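Local coordinates for protein TetR-like transcriptional regulator (Rhodococcus, PDB 3F1B) that probably regulates transcription as a TetR-like factor that recognises DNA in the control regions of genes through a helix-turn-helix domain, at residues 18-23 with 62-67; 23-28 with 41-46. All blocks are in the same frame, centred on the assembly; numbering follows the deposited sequence.

Interaction 1: residues 18-23 with 62-67; sequences QMLDAA and FAACIQ
Leu20 and Cys65 bring the two helices together here, their CA atoms 5.7 Å apart. The short segments 18-23 and 62-67 run nearly at right angles, with a signed crossing angle of -95°. Their axes come within 9.6 Å of each other. The contact is apolar and largely buried, and one methyl group does much of the touching. Leu20 CD2 rests against the methyl carbon CB of Ala64 at 3.7 Å, and the same CD2 lies 3.5 Å from the backbone N of Cys65, a van der Waals approach to the main chain. The leucine's CG is anti to its own carbonyl carbon (chi1 -69°), and from there the CD2 branch reaches the helix surface between those two residues, where small Ala64 lets it come close. One turn later in helix 12-30, the methyl of Ala23 faces the sulfur of Cys65, with CB to SG at 4.1 Å. Cys65 SG also approaches Leu20 O at 3.8 Å; no hydrogen bond crosses between the segments.

In the TetR fold, helix 12-30 is the long first helix of the DNA-binding domain, and helix 58-77 is the connecting helix that runs on toward the C-terminal domain, which in TetR relatives binds ligand and forms the dimer. This crossing joins the first helix to that connector. Tyr55 and Leu61 pack onto Leu20 as well, and Tyr55 also touches Ala64.

Charge enters outside the apolar patch. Asp21 OD2 forms a salt bridge with Arg68 NH2, a residue just beyond 62-67 on the same connecting helix, adding a polar tie between the two helices. Met19, modelled as selenomethionine, serves a different neighbour: it packs on Met50, Leu51 and Tyr54 of helix 48-54.

Interaction 2: residues 23-28 with 41-46; sequences AVDVFS and AAKAEI
Lys43, the residue that meets both Asp25 and Val26 across this contact, is the last residue of helix 37-43, whose end is fixed by the backbone bond from Glu45 N to Ala42 O (2.8 Å). A second bond, Ile46 N to Ala41 O, reaches further back at 3.1 Å. With Glu45 in a positive-phi conformation (phi 47°), the pair makes a Schellman motif, which ends the first helix of the predicted helix-turn-helix and turns the chain toward helix 48-54. The contact sets helix 37-43 against the long first helix, 12-30, of the same domain. In TetR-family repressors the helix after the turn is the one that reads DNA, and helix 48-54 probably does so here.

Across the interface the work is done by the lysine's aliphatic chain. Val26 CG2 lies 3.6 Å from Lys43 CG and 4.1 Å from Lys43 CB, the valine branch meeting the base of the chain at a slant. The branch that touches is the one beside the valine's backbone N, while CG1 is anti to that nitrogen (chi1 -164°). Val26 itself is buried and also packs on Thr35 in the loop between the two helices. Lys43 has a further neighbour on helix 12-30, Ala22, which Ala44 touches too.

The lysine chain bends at its CB-CG bond (chi2 -93°), where it touches the valine, and the Asp25 and Lys43 side chains cross at about a right angle. Asp25 OD1 comes 3.9 Å from Lys43 CD, a contact with a methylene, and no hydrogen bond spans the segments. Lys43 is exposed and Asp25 partly so, and the opposite charges probably attract weakly. The ammonium nitrogen NZ of Lys43 stands 4.4 Å from Asp25 OD1, too far for a salt bridge.

From the N terminus, helix 12-30 comes first and supplies one side of both contacts, with Ala23 shared between them. The chain then passes through the loop to helix 37-43, where interaction 2 closes a short loop of 12 intervening residues. It continues through helix 48-54 and into helix 58-77, where interaction 1 closes a longer loop of 38 residues that encloses the smaller one; the two do not cross. The centres of interaction 1 and interaction 2 lie about 8 Å apart. Phe27 and Phe62 meet edge to face, and Met19 touches Ile46, so helix 12-30 ties the helix-turn-helix to the connecting helix.

Interaction 1: residues 18-23 with 62-67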
loop_
_atom_site.group_PDB
_atom_site.type_symbol
_atom_site.label_atom_id
_atom_site.label_comp_id
_atom_site.label_asym_id
_atom_site.label_seq_id
_atom_site.Cartn_x
_atom_site.Cartn_y
_atom_site.Cartn_z
ATOM N N GLN A 18 -20.306 -3.828 18.962
ATOM C CA GLN A 18 -19.308 -3.716 20.018
ATOM C C GLN A 18 -18.086 -4.591 19.759
ATOM O O GLN A 18 -16.951 -4.187 20.065
ATOM C CB GLN A 18 -19.908 -4.090 21.339
ATOM C CG GLN A 18 -20.665 -3.002 21.975
ATOM C CD GLN A 18 -21.251 -3.452 23.292
ATOM O OE1 GLN A 18 -20.832 -4.477 23.853
ATOM N NE2 GLN A 18 -22.231 -2.709 23.791
HETATM N N MSE A 19 -18.314 -5.775 19.189
HETATM C CA MSE A 19 -17.238 -6.727 18.899
HETATM C C MSE A 19 -16.401 -6.264 17.723
HETATM O O MSE A 19 -15.212 -6.471 17.700
HETATM C CB MSE A 19 -17.813 -8.098 18.553
HETATM C CG MSE A 19 -18.127 -8.946 19.747
HETATM SE SE MSE A 19 -19.187 -10.548 19.332
HETATM C CE MSE A 19 -18.799 -11.515 20.971
ATOM N N LEU A 20 -17.037 -5.676 16.731
ATOM C CA LEU A 20 -16.358 -5.218 15.546
ATOM C C LEU A 20 -15.545 -3.936 15.804
ATOM O O LEU A 20 -14.425 -3.782 15.289
ATOM C CB LEU A 20 -17.351 -5.102 14.374
ATOM C CG LEU A 20 -17.908 -6.451 13.823
ATOM C CD1 LEU A 20 -19.103 -6.249 12.918
ATOM C CD2 LEU A 20 -16.910 -7.326 13.090
ATOM N N ASP A 21 -16.071 -3.052 16.651
ATOM C CA ASP A 21 -15.333 -1.849 17.053
ATOM C C ASP A 21 -14.046 -2.191 17.780
ATOM O O ASP A 21 -13.017 -1.526 17.634
ATOM C CB ASP A 21 -16.185 -1.000 17.998
ATOM C CG ASP A 21 -17.326 -0.324 17.299
ATOM O OD1 ASP A 21 -18.146 0.311 17.972
ATOM O OD2 ASP A 21 -17.416 -0.420 16.062
ATOM N N ALA A 22 -14.124 -3.215 18.610
ATOM C CA ALA A 22 -12.983 -3.638 19.410
ATOM C C ALA A 22 -11.945 -4.381 18.556
ATOM O O ALA A 22 -10.753 -4.338 18.846
ATOM C CB ALA A 22 -13.466 -4.536 20.524
ATOM N N ALA A 23 -12.423 -5.086 17.527
ATOM C CA ALA A 23 -11.573 -5.852 16.622
ATOM C C ALA A 23 -10.823 -4.859 15.785
ATOM O O ALA A 23 -9.642 -5.073 15.486
ATOM C CB ALA A 23 -12.405 -6.739 15.726
ATOM N N PHE A 62 -11.790 -11.057 11.231
ATOM C CA PHE A 62 -11.045 -10.117 10.416
ATOM C C PHE A 62 -11.772 -9.838 9.134
ATOM O O PHE A 62 -11.785 -8.724 8.691
ATOM C CB PHE A 62 -9.652 -10.635 10.057
ATOM C CG PHE A 62 -8.833 -9.610 9.367
ATOM C CD1 PHE A 62 -8.377 -8.493 10.064
ATOM C CD2 PHE A 62 -8.570 -9.704 8.028
ATOM C CE1 PHE A 62 -7.628 -7.501 9.442
ATOM C CE2 PHE A 62 -7.809 -8.719 7.381
ATOM C CZ PHE A 62 -7.338 -7.610 8.095
ATOM N N ALA A 63 -12.366 -10.845 8.527
ATOM C CA ALA A 63 -13.160 -10.600 7.330
ATOM C C ALA A 63 -14.468 -9.830 7.679
ATOM O O ALA A 63 -14.904 -8.980 6.907
ATOM C CB ALA A 63 -13.475 -11.944 6.636
ATOM N N ALA A 64 -15.104 -10.122 8.824
ATOM C CA ALA A 64 -16.358 -9.381 9.177
ATOM C C ALA A 64 -16.034 -7.890 9.342
ATOM O O ALA A 64 -16.614 -7.011 8.737
ATOM C CB ALA A 64 -16.992 -9.931 10.431
ATOM N N CYS A 65 -15.028 -7.646 10.143
ATOM C CA CYS A 65 -14.461 -6.334 10.301
ATOM C C CYS A 65 -14.096 -5.693 8.974
ATOM O O CYS A 65 -14.410 -4.521 8.735
ATOM C CB CYS A 65 -13.213 -6.479 11.158
ATOM S SG CYS A 65 -12.918 -5.020 12.054
ATOM N N ILE A 66 -13.452 -6.452 8.092
ATOM C CA ILE A 66 -13.065 -5.900 6.806
ATOM C C ILE A 66 -14.304 -5.570 5.981
ATOM O O ILE A 66 -14.396 -4.518 5.358
ATOM C CB ILE A 66 -12.072 -6.842 6.012
ATOM C CG1 ILE A 66 -10.678 -6.738 6.620
ATOM C CG2 ILE A 66 -12.031 -6.509 4.506
ATOM C CD1 ILE A 66 -9.803 -5.715 5.972
ATOM N N GLN A 67 -15.244 -6.490 5.963
ATOM C CA GLN A 67 -16.530 -6.246 5.321
ATOM C C GLN A 67 -17.195 -4.930 5.804
ATOM O O GLN A 67 -17.601 -4.115 4.977
ATOM C CB GLN A 67 -17.437 -7.437 5.625
ATOM C CG GLN A 67 -17.303 -8.561 4.634
ATOM C CD GLN A 67 -18.089 -8.262 3.353
ATOM O OE1 GLN A 67 -17.550 -8.350 2.250
ATOM N NE2 GLN A 67 -19.362 -7.890 3.506
#

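Interaction 2: residues 23-28 with 41-46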
loop_
_atom_site.group_PDB
_atom_site.type_symbol
_atom_site.label_atom_id
_atom_site.label_comp_id
_atom_site.label_asym_id
_atom_site.label_seq_id
_atom_site.Cartn_x
_atom_site.Cartn_y
_atom_site.Cartn_z
ATOM N N ALA A 23 -12.423 -5.086 17.527
ATOM C CA ALA A 23 -11.573 -5.852 16.622
ATOM C C ALA A 23 -10.823 -4.859 15.785
ATOM O O ALA A 23 -9.642 -5.073 15.486
ATOM C CB ALA A 23 -12.405 -6.739 15.726
ATOM N N VAL A 24 -11.514 -3.792 15.397
ATOM C CA VAL A 24 -10.911 -2.778 14.572
ATOM C C VAL A 24 -9.701 -2.186 15.314
ATOM O O VAL A 24 -8.568 -2.191 14.785
ATOM C CB VAL A 24 -11.937 -1.723 14.093
ATOM C CG1 VAL A 24 -11.254 -0.555 13.437
ATOM C CG2 VAL A 24 -12.795 -2.321 13.046
ATOM N N ASP A 25 -9.945 -1.708 16.528
ATOM C CA ASP A 25 -8.889 -1.304 17.470
ATOM C C ASP A 25 -7.683 -2.222 17.413
ATOM O O ASP A 25 -6.609 -1.854 16.907
ATOM C CB ASP A 25 -9.427 -1.333 18.905
ATOM C CG ASP A 25 -10.535 -0.322 19.141
ATOM O OD1 ASP A 25 -10.903 -0.126 20.323
ATOM O OD2 ASP A 25 -11.051 0.278 18.161
ATOM N N VAL A 26 -7.888 -3.435 17.897
ATOM C CA VAL A 26 -6.802 -4.364 18.031
ATOM C C VAL A 26 -6.129 -4.646 16.686
ATOM O O VAL A 26 -4.901 -4.749 16.621
ATOM C CB VAL A 26 -7.239 -5.669 18.755
ATOM C CG1 VAL A 26 -6.013 -6.429 19.219
ATOM C CG2 VAL A 26 -8.145 -5.356 19.947
ATOM N N PHE A 27 -6.898 -4.760 15.608
ATOM C CA PHE A 27 -6.268 -5.031 14.323
ATOM C C PHE A 27 -5.426 -3.836 13.839
ATOM O O PHE A 27 -4.327 -4.017 13.294
ATOM C CB PHE A 27 -7.293 -5.389 13.267
ATOM C CG PHE A 27 -7.764 -6.798 13.321
ATOM C CD1 PHE A 27 -6.853 -7.857 13.357
ATOM C CD2 PHE A 27 -9.158 -7.077 13.281
ATOM C CE1 PHE A 27 -7.312 -9.188 13.402
ATOM C CE2 PHE A 27 -9.636 -8.367 13.311
ATOM C CZ PHE A 27 -8.701 -9.450 13.378
ATOM N N SER A 28 -5.947 -2.618 14.022
ATOM C CA SER A 28 -5.213 -1.412 13.609
ATOM C C SER A 28 -4.060 -1.128 14.572
ATOM O O SER A 28 -2.980 -0.750 14.148
ATOM C CB SER A 28 -6.127 -0.186 13.446
ATOM O OG SER A 28 -6.574 0.288 14.703
ATOM N N ALA A 41 -11.291 -9.916 22.667
ATOM C CA ALA A 41 -12.298 -10.252 23.741
ATOM C C ALA A 41 -12.221 -9.320 24.948
ATOM O O ALA A 41 -13.251 -8.824 25.400
ATOM C CB ALA A 41 -12.194 -11.705 24.197
ATOM N N ALA A 42 -11.011 -9.076 25.459
ATOM C CA ALA A 42 -10.822 -8.051 26.519
ATOM C C ALA A 42 -11.334 -6.652 26.121
ATOM O O ALA A 42 -12.046 -6.017 26.914
ATOM C CB ALA A 42 -9.370 -7.976 26.967
ATOM N N LYS A 43 -10.986 -6.203 24.906
ATOM C CA LYS A 43 -11.388 -4.873 24.380
ATOM C C LYS A 43 -12.900 -4.679 24.272
ATOM O O LYS A 43 -13.448 -3.622 24.599
ATOM C CB LYS A 43 -10.737 -4.598 23.012
ATOM C CG LYS A 43 -9.337 -3.994 23.100
ATOM C CD LYS A 43 -9.325 -2.440 23.067
ATOM C CE LYS A 43 -8.095 -1.890 23.784
ATOM N NZ LYS A 43 -7.709 -0.539 23.287
ATOM N N ALA A 44 -13.568 -5.711 23.790
ATOM C CA ALA A 44 -15.022 -5.726 23.730
ATOM C C ALA A 44 -15.618 -6.004 25.113
ATOM O O ALA A 44 -16.835 -6.006 25.283
ATOM C CB ALA A 44 -15.481 -6.777 22.712
ATOM N N GLU A 45 -14.749 -6.247 26.083
ATOM C CA GLU A 45 -15.167 -6.610 27.444
ATOM C C GLU A 45 -16.244 -7.711 27.463
ATOM O O GLU A 45 -17.201 -7.685 28.260
ATOM C CB GLU A 45 -15.633 -5.381 28.223
ATOM C CG GLU A 45 -14.822 -4.127 27.938
ATOM C CD GLU A 45 -15.050 -3.029 28.963
ATOM O OE1 GLU A 45 -14.773 -3.273 30.154
ATOM O OE2 GLU A 45 -15.487 -1.917 28.572
ATOM N N ILE A 46 -16.069 -8.674 26.563
ATOM C CA ILE A 46 -16.932 -9.823 26.464
ATOM C C ILE A 46 -16.064 -11.050 26.746
ATOM O O ILE A 46 -14.831 -10.946 26.818
ATOM C CB ILE A 46 -17.642 -9.824 25.080
ATOM C CG1 ILE A 46 -19.121 -10.110 25.263
ATOM C CG2 ILE A 46 -16.962 -10.727 24.041
ATOM C CD1 ILE A 46 -19.821 -9.088 26.127
#